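Local coordinates for LAO/AO transport system kinase (Escherichia coli, PDB 2P67), which is a P-loop NTPase-fold protein of the MeaB family of GTPases, named as a transport system kinase and built round a parallel beta sheet, at residues A22-A27 with L142-A147; A27-E32 with F120-P125; T56-V61 with M169-I174; V195-V200 with R228-W233. One frame throughout, in Å; residues are numbered along the deposited sequence.

Contact 1: residues A22-A27 with L142-A147; sequences ATLAQA and LLCEAA
Leu24 sends CG away from its own backbone N (chi1 -177°), and the turn at chi2 spreads its two methyls over helix 133-146; Leu143 instead carries CG beside its N (chi1 -70°), which lays its isobutyl end along Ala27. The two leucines meet at an oblique angle. Leu24 CD1 rests on Leu143 CB at 3.7 Å, close to the helix backbone, whereas Leu24 CD2 reaches Ala147 CB at 4.2 Å and lies 4.4 Å from Cys144 SG. One turn further on, the small Ala27 faces the branch of Leu143, with Ala27 CB 4.2 Å from Leu143 CD2. The helices run nearly antiparallel; the axes of the two short segments stand at 157° and come within 10.5 Å, a fairly wide spacing that the leucines bridge. Leu16 of helix 9-17 touches Leu24 and Ala147, and Leu45 of helix 36-49 touches Ala27 and Leu143, which makes the pair part of a helical layer that packs helices 9-17, 21-32 and 36-49 against helix 133-146 of the P-loop NTPase fold. No hydrogen bond passes between the two segments, and their meeting side chains are apolar; the contact therefore depends on buried shape and van der Waals packing, without a directional bond to fix it.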
loop_
_atom_site.group_PDB
_atom_site.type_symbol
_atom_site.label_atom_id
_atom_site.label_comp_id
_atom_site.label_asym_id
_atom_site.label_seq_id
_atom_site.Cartn_x
_atom_site.Cartn_y
_atom_site.Cartn_z
ATOM N N ALA A 22 16.745 -16.083 33.271
ATOM C CA ALA A 22 16.315 -17.488 33.152
ATOM C C ALA A 22 14.798 -17.581 33.006
ATOM O O ALA A 22 14.296 -18.381 32.207
ATOM C CB ALA A 22 16.806 -18.316 34.332
ATOM N N THR A 23 14.078 -16.730 33.747
ATOM C CA THR A 23 12.623 -16.709 33.679
ATOM C C THR A 23 12.140 -16.141 32.338
ATOM O O THR A 23 11.187 -16.651 31.776
ATOM C CB THR A 23 11.946 -15.992 34.883
ATOM O OG1 THR A 23 12.236 -16.703 36.088
ATOM C CG2 THR A 23 10.428 -15.991 34.722
ATOM N N LEU A 24 12.796 -15.100 31.839
ATOM C CA LEU A 24 12.471 -14.583 30.524
ATOM C C LEU A 24 12.613 -15.679 29.452
ATOM O O LEU A 24 11.697 -15.888 28.660
ATOM C CB LEU A 24 13.319 -13.358 30.174
ATOM C CG LEU A 24 12.993 -12.682 28.828
ATOM C CD1 LEU A 24 11.508 -12.301 28.684
ATOM C CD2 LEU A 24 13.885 -11.481 28.591
ATOM N N ALA A 25 13.739 -16.390 29.460
ATOM C CA ALA A 25 13.966 -17.457 28.474
ATOM C C ALA A 25 12.902 -18.536 28.604
ATOM O O ALA A 25 12.368 -19.018 27.605
ATOM C CB ALA A 25 15.341 -18.033 28.648
ATOM N N GLN A 26 12.589 -18.905 29.847
ATOM C CA GLN A 26 11.567 -19.910 30.128
ATOM C C GLN A 26 10.197 -19.472 29.612
ATOM O O GLN A 26 9.461 -20.260 29.052
ATOM C CB GLN A 26 11.438 -20.108 31.635
ATOM C CG GLN A 26 12.193 -21.261 32.234
ATOM C CD GLN A 26 11.747 -21.451 33.690
ATOM O OE1 GLN A 26 10.873 -22.269 33.985
ATOM N NE2 GLN A 26 12.290 -20.641 34.583
ATOM N N ALA A 27 9.843 -18.212 29.861
ATOM C CA ALA A 27 8.566 -17.654 29.399
ATOM C C ALA A 27 8.476 -17.631 27.862
ATOM O O ALA A 27 7.438 -17.958 27.264
ATOM C CB ALA A 27 8.370 -16.231 29.996
ATOM N N LEU A 142 6.720 -8.036 23.887
ATOM C CA LEU A 142 5.955 -7.782 25.126
ATOM C C LEU A 142 6.630 -8.373 26.364
ATOM O O LEU A 142 6.735 -7.698 27.396
ATOM C CB LEU A 142 4.530 -8.315 25.000
ATOM C CG LEU A 142 3.562 -7.631 24.034
ATOM C CD1 LEU A 142 2.211 -8.312 24.137
ATOM C CD2 LEU A 142 3.435 -6.104 24.318
ATOM N N LEU A 143 7.137 -9.604 26.249
ATOM C CA LEU A 143 7.854 -10.241 27.366
ATOM C C LEU A 143 9.078 -9.413 27.749
ATOM O O LEU A 143 9.324 -9.169 28.939
ATOM C CB LEU A 143 8.247 -11.705 27.047
ATOM C CG LEU A 143 7.049 -12.672 26.981
ATOM C CD1 LEU A 143 7.455 -14.005 26.356
ATOM C CD2 LEU A 143 6.424 -12.879 28.353
ATOM N N CYS A 144 9.825 -8.943 26.751
ATOM C CA CYS A 144 10.974 -8.091 27.023
ATOM C C CYS A 144 10.586 -6.781 27.733
ATOM O O CYS A 144 11.307 -6.308 28.624
ATOM C CB CYS A 144 11.747 -7.803 25.744
ATOM S SG CYS A 144 12.512 -9.264 25.032
ATOM N N GLU A 145 9.446 -6.212 27.331
ATOM C CA GLU A 145 8.935 -4.981 27.939
ATOM C C GLU A 145 8.604 -5.225 29.402
ATOM O O GLU A 145 9.004 -4.444 30.286
ATOM C CB GLU A 145 7.710 -4.484 27.185
ATOM C CG GLU A 145 8.110 -3.894 25.791
ATOM C CD GLU A 145 6.967 -3.247 25.043
ATOM O OE1 GLU A 145 5.808 -3.359 25.477
ATOM O OE2 GLU A 145 7.234 -2.626 23.987
ATOM N N ALA A 146 7.876 -6.307 29.650
ATOM C CA ALA A 146 7.498 -6.658 31.023
ATOM C C ALA A 146 8.740 -6.954 31.876
ATOM O O ALA A 146 8.764 -6.640 33.078
ATOM C CB ALA A 146 6.507 -7.826 31.019
ATOM N N ALA A 147 9.788 -7.498 31.245
ATOM C CA ALA A 147 11.070 -7.798 31.903
ATOM C C ALA A 147 11.953 -6.565 32.210
ATOM O O ALA A 147 13.025 -6.688 32.825
ATOM C CB ALA A 147 11.859 -8.796 31.059
#

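Contact 2: residues A27-E32 with F120-P125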
loop_
_atom_site.group_PDB
_atom_site.type_symbol
_atom_site.label_atom_id
_atom_site.label_comp_id
_atom_site.label_asym_id
_atom_site.label_seq_id
_atom_site.Cartn_x
_atom_site.Cartn_y
_atom_site.Cartn_z
ATOM N N ALA A 27 9.843 -18.212 29.861
ATOM C CA ALA A 27 8.566 -17.654 29.399
ATOM C C ALA A 27 8.476 -17.631 27.862
ATOM O O ALA A 27 7.438 -17.958 27.264
ATOM C CB ALA A 27 8.370 -16.231 29.996
ATOM N N MET A 28 9.561 -17.227 27.209
ATOM C CA MET A 28 9.613 -17.279 25.748
ATOM C C MET A 28 9.415 -18.718 25.231
ATOM O O MET A 28 8.616 -18.948 24.340
ATOM C CB MET A 28 10.927 -16.686 25.234
ATOM C CG MET A 28 11.119 -15.209 25.597
ATOM S SD MET A 28 12.494 -14.509 24.679
ATOM C CE MET A 28 12.210 -12.738 24.976
ATOM N N THR A 29 10.123 -19.682 25.818
ATOM C CA THR A 29 9.972 -21.096 25.428
ATOM C C THR A 29 8.531 -21.572 25.573
ATOM O O THR A 29 7.990 -22.232 24.668
ATOM C CB THR A 29 10.962 -22.005 26.192
ATOM O OG1 THR A 29 12.288 -21.702 25.751
ATOM C CG2 THR A 29 10.690 -23.503 25.922
ATOM N N LEU A 30 7.894 -21.169 26.668
ATOM C CA LEU A 30 6.486 -21.479 26.912
ATOM C C LEU A 30 5.577 -20.924 25.828
ATOM O O LEU A 30 4.687 -21.617 25.341
ATOM C CB LEU A 30 6.060 -20.948 28.291
ATOM C CG LEU A 30 4.605 -21.165 28.714
ATOM C CD1 LEU A 30 4.332 -22.640 28.989
ATOM C CD2 LEU A 30 4.290 -20.316 29.939
ATOM N N VAL A 31 5.791 -19.654 25.478
ATOM C CA VAL A 31 5.054 -18.979 24.402
ATOM C C VAL A 31 5.286 -19.645 23.030
ATOM O O VAL A 31 4.417 -19.605 22.153
ATOM C CB VAL A 31 5.401 -17.450 24.388
ATOM C CG1 VAL A 31 4.857 -16.746 23.145
ATOM C CG2 VAL A 31 4.882 -16.803 25.657
ATOM N N GLU A 32 6.438 -20.280 22.857
ATOM C CA GLU A 32 6.760 -20.989 21.612
ATOM C C GLU A 32 6.309 -22.461 21.545
ATOM O O GLU A 32 6.424 -23.113 20.492
ATOM C CB GLU A 32 8.256 -20.904 21.354
ATOM C CG GLU A 32 8.753 -19.505 21.073
ATOM C CD GLU A 32 10.232 -19.496 20.782
ATOM O OE1 GLU A 32 10.972 -20.199 21.512
ATOM O OE2 GLU A 32 10.650 -18.800 19.817
ATOM N N PHE A 120 20.118 -9.467 25.816
ATOM C CA PHE A 120 19.335 -10.693 25.730
ATOM C C PHE A 120 19.007 -10.862 24.246
ATOM O O PHE A 120 18.360 -9.993 23.663
ATOM C CB PHE A 120 18.042 -10.548 26.561
ATOM C CG PHE A 120 17.273 -11.837 26.743
ATOM C CD1 PHE A 120 17.445 -12.611 27.900
ATOM C CD2 PHE A 120 16.365 -12.270 25.772
ATOM C CE1 PHE A 120 16.739 -13.816 28.083
ATOM C CE2 PHE A 120 15.647 -13.462 25.944
ATOM C CZ PHE A 120 15.845 -14.248 27.115
ATOM N N ILE A 121 19.435 -11.972 23.651
ATOM C CA ILE A 121 19.215 -12.224 22.221
ATOM C C ILE A 121 18.355 -13.481 21.995
ATOM O O ILE A 121 18.686 -14.548 22.517
ATOM C CB ILE A 121 20.577 -12.372 21.459
ATOM C CG1 ILE A 121 21.496 -11.179 21.724
ATOM C CG2 ILE A 121 20.332 -12.568 19.955
ATOM C CD1 ILE A 121 22.984 -11.496 21.570
ATOM N N ARG A 122 17.274 -13.364 21.220
ATOM C CA ARG A 122 16.386 -14.506 20.955
ATOM C C ARG A 122 15.956 -14.558 19.484
ATOM O O ARG A 122 15.472 -13.557 18.956
ATOM C CB ARG A 122 15.148 -14.424 21.860
ATOM C CG ARG A 122 14.253 -15.663 21.837
ATOM C CD ARG A 122 14.854 -16.817 22.656
ATOM N NE ARG A 122 13.930 -17.951 22.655
ATOM C CZ ARG A 122 13.650 -18.709 23.719
ATOM N NH1 ARG A 122 12.777 -19.699 23.584
ATOM N NH2 ARG A 122 14.212 -18.473 24.915
ATOM N N PRO A 123 16.127 -15.720 18.815
ATOM C CA PRO A 123 15.669 -15.894 17.434
ATOM C C PRO A 123 14.184 -16.243 17.325
ATOM O O PRO A 123 13.615 -16.926 18.195
ATOM C CB PRO A 123 16.540 -17.052 16.931
ATOM C CG PRO A 123 16.685 -17.913 18.188
ATOM C CD PRO A 123 16.830 -16.926 19.312
ATOM N N VAL A 124 13.558 -15.785 16.251
ATOM C CA VAL A 124 12.186 -16.149 15.942
ATOM C C VAL A 124 12.179 -16.911 14.613
ATOM O O VAL A 124 12.594 -16.357 13.593
ATOM C CB VAL A 124 11.282 -14.898 15.847
ATOM C CG1 VAL A 124 9.867 -15.291 15.507
ATOM C CG2 VAL A 124 11.343 -14.133 17.140
ATOM N N PRO A 125 11.751 -18.194 14.630
ATOM C CA PRO A 125 11.669 -19.014 13.401
ATOM C C PRO A 125 10.598 -18.525 12.423
ATOM O O PRO A 125 9.529 -18.078 12.862
ATOM C CB PRO A 125 11.313 -20.419 13.933
ATOM C CG PRO A 125 10.700 -20.194 15.259
ATOM C CD PRO A 125 11.336 -18.952 15.827
HETATM O O HOH W 1 14.660 -21.081 26.695
HETATM O O HOH W 2 13.925 -19.199 19.853
#
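Arg122 NH1 is gripped by two side chains of helix 21-32: it gives one hydrogen bond to Glu32 OE1 at 2.8 Å, within a salt bridge, and a second to Thr29 OG1 at 3.0 Å. Both acceptors lie near the guanidinium plane, and the bond to Thr29 is almost straight, at 169°. The carboxylate is used differently, since NH1 comes to Glu32 OE1 from above the carboxylate plane, the two flat groups being turned 58° apart. Met28 CB covers one face of the guanidinium, 3.6 Å above its centre. The arginine is bent at chi2, and its aliphatic part runs alongside the methionine, the two chains pointing opposite ways, bringing Met28 SD to 3.5 Å from Arg122 CG. The same sulfur sits at the edge of the Phe120 ring, 3.6 Å from Phe120 CE2, in a Met-aromatic contact. Strand 119-124 is the outermost strand at one end of the parallel sheet of this P-loop NTPase fold, and helix 21-32 runs beside it in nearly the same direction; the axes of the two segments differ by 9°. On its inner side the strand pairs through its backbone with strand 87-92. Water reinforces the polar half of the contact. One molecule joins Thr29 OG1 to Arg122 NH2, accepting from the arginine. Another accepts from Arg122 NE and donates to Pro123 O at 2.8 Å and, over a longer path, to Glu32 OE2. Arg122 NH2 also makes a weak hydrogen bond to Ala25 O, one helical turn before Thr29.

Contact 3: residues T56-V61 with M169-I174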
loop_
_atom_site.group_PDB
_atom_site.type_symbol
_atom_site.label_atom_id
_atom_site.label_comp_id
_atom_site.label_asym_id
_atom_site.label_seq_id
_atom_site.Cartn_x
_atom_site.Cartn_y
_atom_site.Cartn_z
ATOM N N THR A 56 9.149 0.980 26.823
ATOM C CA THR A 56 10.364 0.467 26.205
ATOM C C THR A 56 10.472 1.103 24.810
ATOM O O THR A 56 9.488 1.161 24.075
ATOM C CB THR A 56 10.285 -1.065 26.094
ATOM O OG1 THR A 56 10.182 -1.627 27.411
ATOM C CG2 THR A 56 11.520 -1.641 25.379
ATOM N N LEU A 57 11.658 1.603 24.468
ATOM C CA LEU A 57 11.904 2.066 23.105
ATOM C C LEU A 57 12.005 0.842 22.181
ATOM O O LEU A 57 12.881 -0.009 22.369
ATOM C CB LEU A 57 13.186 2.900 23.050
ATOM C CG LEU A 57 13.650 3.413 21.675
ATOM C CD1 LEU A 57 12.600 4.294 20.992
ATOM C CD2 LEU A 57 14.996 4.108 21.790
ATOM N N ARG A 58 11.104 0.770 21.206
ATOM C CA ARG A 58 11.037 -0.369 20.275
ATOM C C ARG A 58 11.675 0.056 18.959
ATOM O O ARG A 58 11.194 0.984 18.297
ATOM C CB ARG A 58 9.581 -0.765 20.045
ATOM C CG ARG A 58 8.834 -1.197 21.331
ATOM C CD ARG A 58 7.316 -1.051 21.141
ATOM N NE ARG A 58 6.754 -1.934 20.109
ATOM C CZ ARG A 58 6.177 -3.118 20.342
ATOM N NH1 ARG A 58 6.121 -3.635 21.582
ATOM N NH2 ARG A 58 5.678 -3.815 19.322
ATOM N N LEU A 59 12.772 -0.597 18.606
ATOM C CA LEU A 59 13.467 -0.283 17.360
ATOM C C LEU A 59 13.370 -1.419 16.355
ATOM O O LEU A 59 13.463 -2.599 16.735
ATOM C CB LEU A 59 14.953 0.000 17.639
ATOM C CG LEU A 59 15.270 1.113 18.642
ATOM C CD1 LEU A 59 16.792 1.224 18.836
ATOM C CD2 LEU A 59 14.688 2.452 18.195
ATOM N N GLY A 60 13.226 -1.074 15.073
ATOM C CA GLY A 60 13.325 -2.068 14.022
ATOM C C GLY A 60 14.574 -1.801 13.221
ATOM O O GLY A 60 14.887 -0.635 12.882
ATOM N N VAL A 61 15.287 -2.877 12.904
ATOM C CA VAL A 61 16.510 -2.766 12.123
ATOM C C VAL A 61 16.470 -3.815 10.995
ATOM O O VAL A 61 16.389 -5.011 11.265
ATOM C CB VAL A 61 17.807 -2.943 12.995
ATOM C CG1 VAL A 61 19.041 -2.959 12.111
ATOM C CG2 VAL A 61 17.933 -1.854 14.107
ATOM N N MET A 169 5.525 -2.688 13.717
ATOM C CA MET A 169 5.576 -3.039 15.136
ATOM C C MET A 169 6.605 -2.264 15.971
ATOM O O MET A 169 6.892 -2.648 17.102
ATOM C CB MET A 169 5.769 -4.562 15.310
ATOM C CG MET A 169 7.169 -5.105 14.984
ATOM S SD MET A 169 7.243 -6.951 15.119
ATOM C CE MET A 169 6.769 -7.320 13.473
ATOM N N VAL A 170 7.186 -1.187 15.426
ATOM C CA VAL A 170 8.283 -0.497 16.147
ATOM C C VAL A 170 8.044 1.014 16.200
ATOM O O VAL A 170 7.268 1.543 15.402
ATOM C CB VAL A 170 9.687 -0.781 15.513
ATOM C CG1 VAL A 170 10.020 -2.284 15.579
ATOM C CG2 VAL A 170 9.781 -0.225 14.076
ATOM N N ASP A 171 8.702 1.669 17.151
ATOM C CA ASP A 171 8.628 3.120 17.352
ATOM C C ASP A 171 9.456 3.834 16.290
ATOM O O ASP A 171 9.071 4.900 15.799
ATOM C CB ASP A 171 9.192 3.503 18.726
ATOM C CG ASP A 171 8.408 2.898 19.888
ATOM O OD1 ASP A 171 7.192 2.630 19.713
ATOM O OD2 ASP A 171 9.006 2.752 20.983
ATOM N N CYS A 172 10.597 3.242 15.956
ATOM C CA CYS A 172 11.560 3.860 15.039
ATOM C C CYS A 172 12.180 2.775 14.171
ATOM O O CYS A 172 12.727 1.792 14.702
ATOM C CB CYS A 172 12.652 4.616 15.814
ATOM S SG CYS A 172 13.880 5.469 14.732
ATOM N N PHE A 173 12.081 2.967 12.841
ATOM C CA PHE A 173 12.523 1.975 11.873
ATOM C C PHE A 173 13.794 2.422 11.152
ATOM O O PHE A 173 13.813 3.478 10.494
ATOM C CB PHE A 173 11.436 1.640 10.852
ATOM C CG PHE A 173 11.890 0.631 9.852
ATOM C CD1 PHE A 173 12.163 -0.676 10.251
ATOM C CD2 PHE A 173 12.153 0.997 8.539
ATOM C CE1 PHE A 173 12.632 -1.614 9.330
ATOM C CE2 PHE A 173 12.627 0.071 7.621
ATOM C CZ PHE A 173 12.873 -1.223 8.016
ATOM N N ILE A 174 14.824 1.597 11.262
ATOM C CA ILE A 174 16.170 1.892 10.741
ATOM C C ILE A 174 16.562 0.856 9.683
ATOM O O ILE A 174 16.518 -0.351 9.935
ATOM C CB ILE A 174 17.239 1.913 11.863
ATOM C CG1 ILE A 174 16.887 2.937 12.955
ATOM C CG2 ILE A 174 18.635 2.214 11.263
ATOM C CD1 ILE A 174 16.457 2.317 14.272
HETATM O O HOH W 3 5.789 0.457 18.499
#
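At the edge of the Arg58 guanidinium lies the backbone carbonyl of Met169, gripped side-on: NE and NH2 both donate to Met169 O, at 3.1 Å and 2.8 Å respectively. They arrive from the same face of the carbonyl plane, and the oxygen is tilted slightly out of the guanidinium plane. A bend at chi3 (64°) turns the arginine head back for this grip, while its NH1 forms a salt bridge with Glu145 of helix 133-146. The Asp171 carboxylate is turned 47° from the guanidinium; its OD2 accepts from Arg58 N at 2.9 Å, the N-H coming from above the carboxylate plane. OD2 also pairs with Arg272, a residue of the sodium site, and a water donates to OD1. Beyond these residues the segments become neighbouring parallel strands at the middle of the P-loop NTPase sheet, strand 57-63 leading toward the probable Walker A loop. Gly60 alternates its bonds in the parallel manner, giving its N-H to Cys172 O at 2.9 Å and taking Ile174 N on its own O at 2.8 Å. Val170 CG1 packs 3.5 Å from Gly60 N, and the Phe173 ring also lies close to this glycine. On the other face of the sheet Leu59 CD2 rests on Cys172 CB at 3.8 Å and approaches the end of Ile174, under helix 248-264, whose Ile255 touches both Leu59 and Ile174.

Contact 4: residues V195-V200 with R228-W233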
loop_
_atom_site.group_PDB
_atom_site.type_symbol
_atom_site.label_atom_id
_atom_site.label_comp_id
_atom_site.label_asym_id
_atom_site.label_seq_id
_atom_site.Cartn_x
_atom_site.Cartn_y
_atom_site.Cartn_z
ATOM N N VAL A 195 8.414 3.689 4.807
ATOM C CA VAL A 195 8.571 3.370 6.239
ATOM C C VAL A 195 9.862 3.842 6.915
ATOM O O VAL A 195 9.907 3.923 8.137
ATOM C CB VAL A 195 8.390 1.847 6.494
ATOM C CG1 VAL A 195 6.992 1.377 6.024
ATOM C CG2 VAL A 195 9.493 1.043 5.838
ATOM N N ALA A 196 10.913 4.146 6.137
ATOM C CA ALA A 196 12.213 4.500 6.725
ATOM C C ALA A 196 12.141 5.715 7.633
ATOM O O ALA A 196 11.655 6.762 7.212
ATOM C CB ALA A 196 13.279 4.730 5.634
ATOM N N ASP A 197 12.609 5.571 8.877
ATOM C CA ASP A 197 12.827 6.741 9.753
ATOM C C ASP A 197 14.280 7.205 9.682
ATOM O O ASP A 197 14.570 8.422 9.743
ATOM C CB ASP A 197 12.412 6.445 11.201
ATOM C CG ASP A 197 10.925 6.134 11.314
ATOM O OD1 ASP A 197 10.122 6.807 10.618
ATOM O OD2 ASP A 197 10.567 5.198 12.057
ATOM N N LEU A 198 15.177 6.216 9.604
ATOM C CA LEU A 198 16.613 6.443 9.402
ATOM C C LEU A 198 17.155 5.435 8.388
ATOM O O LEU A 198 16.741 4.279 8.381
ATOM C CB LEU A 198 17.378 6.315 10.738
ATOM C CG LEU A 198 17.097 7.440 11.740
ATOM C CD1 LEU A 198 17.455 7.050 13.181
ATOM C CD2 LEU A 198 17.820 8.716 11.320
ATOM N N ILE A 199 18.065 5.881 7.517
ATOM C CA ILE A 199 18.803 4.994 6.637
ATOM C C ILE A 199 20.267 5.100 7.044
ATOM O O ILE A 199 20.764 6.210 7.303
ATOM C CB ILE A 199 18.700 5.387 5.133
ATOM C CG1 ILE A 199 17.234 5.383 4.672
ATOM C CG2 ILE A 199 19.561 4.447 4.262
ATOM C CD1 ILE A 199 16.655 4.045 4.357
ATOM N N VAL A 200 20.938 3.958 7.127
ATOM C CA VAL A 200 22.337 3.928 7.539
ATOM C C VAL A 200 23.157 3.185 6.475
ATOM O O VAL A 200 22.782 2.093 6.048
ATOM C CB VAL A 200 22.527 3.255 8.923
ATOM C CG1 VAL A 200 24.024 3.056 9.205
ATOM C CG2 VAL A 200 21.862 4.084 10.069
ATOM N N ARG A 228 6.989 13.768 3.890
ATOM C CA ARG A 228 7.341 13.118 5.153
ATOM C C ARG A 228 6.316 12.059 5.582
ATOM O O ARG A 228 5.089 12.286 5.547
ATOM C CB ARG A 228 7.503 14.151 6.271
ATOM C CG ARG A 228 8.690 15.108 6.069
ATOM C CD ARG A 228 8.716 16.133 7.199
ATOM N NE ARG A 228 9.809 17.100 7.071
ATOM C CZ ARG A 228 10.145 17.976 8.025
ATOM N NH1 ARG A 228 9.477 17.995 9.179
ATOM N NH2 ARG A 228 11.156 18.844 7.838
ATOM N N LYS A 229 6.839 10.914 5.988
ATOM C CA LYS A 229 6.041 9.882 6.651
ATOM C C LYS A 229 5.350 10.476 7.904
ATOM O O LYS A 229 4.136 10.253 8.137
ATOM C CB LYS A 229 6.964 8.710 7.018
ATOM C CG LYS A 229 6.339 7.639 7.971
ATOM C CD LYS A 229 7.444 6.632 8.382
ATOM C CE LYS A 229 6.941 5.555 9.318
ATOM N NZ LYS A 229 8.079 4.730 9.892
ATOM N N TYR A 230 6.122 11.225 8.691
ATOM C CA TYR A 230 5.615 12.009 9.824
ATOM C C TYR A 230 5.927 13.496 9.619
ATOM O O TYR A 230 7.094 13.856 9.421
ATOM C CB TYR A 230 6.337 11.591 11.103
ATOM C CG TYR A 230 6.201 10.138 11.486
ATOM C CD1 TYR A 230 4.944 9.574 11.714
ATOM C CD2 TYR A 230 7.334 9.331 11.633
ATOM C CE1 TYR A 230 4.817 8.232 12.096
ATOM C CE2 TYR A 230 7.224 7.995 12.008
ATOM C CZ TYR A 230 5.963 7.456 12.242
ATOM O OH TYR A 230 5.891 6.130 12.614
ATOM N N ASP A 231 4.919 14.361 9.754
ATOM C CA ASP A 231 5.096 15.812 9.659
ATOM C C ASP A 231 6.270 16.298 10.527
ATOM O O ASP A 231 7.018 17.195 10.157
ATOM C CB ASP A 231 3.790 16.521 10.070
ATOM C CG ASP A 231 2.552 15.968 9.344
ATOM O OD1 ASP A 231 2.675 15.503 8.188
ATOM O OD2 ASP A 231 1.446 15.997 9.935
ATOM N N GLU A 232 6.396 15.690 11.711
ATOM C CA GLU A 232 7.383 16.059 12.734
ATOM C C GLU A 232 8.849 15.739 12.401
ATOM O O GLU A 232 9.737 16.218 13.087
ATOM C CB GLU A 232 7.061 15.318 14.043
ATOM C CG GLU A 232 5.741 15.678 14.701
ATOM C CD GLU A 232 4.540 14.896 14.176
ATOM O OE1 GLU A 232 4.661 14.121 13.198
ATOM O OE2 GLU A 232 3.446 15.067 14.760
ATOM N N TRP A 233 9.079 14.894 11.388
ATOM C CA TRP A 233 10.410 14.289 11.155
ATOM C C TRP A 233 10.845 14.238 9.686
ATOM O O TRP A 233 10.188 13.592 8.862
ATOM C CB TRP A 233 10.433 12.866 11.756
ATOM C CG TRP A 233 11.770 12.126 11.688
ATOM C CD1 TRP A 233 12.054 11.047 10.899
ATOM C CD2 TRP A 233 12.973 12.414 12.419
ATOM N NE1 TRP A 233 13.357 10.644 11.097
ATOM C CE2 TRP A 233 13.941 11.469 12.019
ATOM C CE3 TRP A 233 13.329 13.382 13.379
ATOM C CZ2 TRP A 233 15.240 11.443 12.556
ATOM C CZ3 TRP A 233 14.630 13.358 13.918
ATOM C CH2 TRP A 233 15.559 12.383 13.510
HETATM O O HOH W 4 8.218 4.909 13.160
#
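Lys229 reaches across first, its chain fully extended beyond CG, with CG itself set opposite the backbone N (chi1 169°). That carries NZ to Val195 O at 2.7 Å and, across the side chain of Asp197, to Asp197 OD1 at 3.0 Å in a salt bridge. NZ meets OD1 on the syn side, 33° out of the carboxylate plane, and its link to OD2 is weak. Tyr230 follows, with Lys229 CG over the centre of one ring face and Asp197 OD1 3.4 Å from Tyr230 CE2. A water at the ring's edge accepts from Tyr230 OH and donates to Asp197 OD2, an oxygen that also takes the backbone N-H of Phe173 in the neighbouring strand. The carboxylate is thus held by ammonium, water and sheet backbone together. From Tyr230 the chain makes a type I beta turn, closed by Trp233 N on Tyr230 O at 3.0 Å, and comes back at Trp233 to the residue just before strand 198-201. Its indole N-H, on NE1, is given to Asp197 O at 2.9 Å, in the ring plane and practically straight (178°). Leu198 CD2 also lies in that plane, 4.0 Å from Trp233 CZ2, and Phe258 of helix 248-264 meets the indole edge-to-face. The loop thereby fastens the start of strand 198-201 just before the chain enters the edge strand 236-239, within a strand-helix-strand unit of the kind that builds the parallel sheet of P-loop NTPases.

From the N terminus, helix 21-32 supplies the first partners of contacts 1 and 2, which share Ala27. Contact 2 closes on the edge strand 119-124, and contact 1 closes later, on helix 133-146, so contact 2 nests within contact 1. Contact 3 opens at 56-61, before either has closed, and closes after both at 169-174; it therefore crosses them and joins two central strands. It touches contact 1 where strand 57-63 meets helix 133-146. Contact 4 follows in series, closing the excursion from strand 198-201 through helix 209-225 to the loop before strand 236-239, and touches contact 3 along strands 172-177 and 198-201. Contacts 1 and 4 lie about 30 Å apart between centres, on opposite sides of the chain's centre.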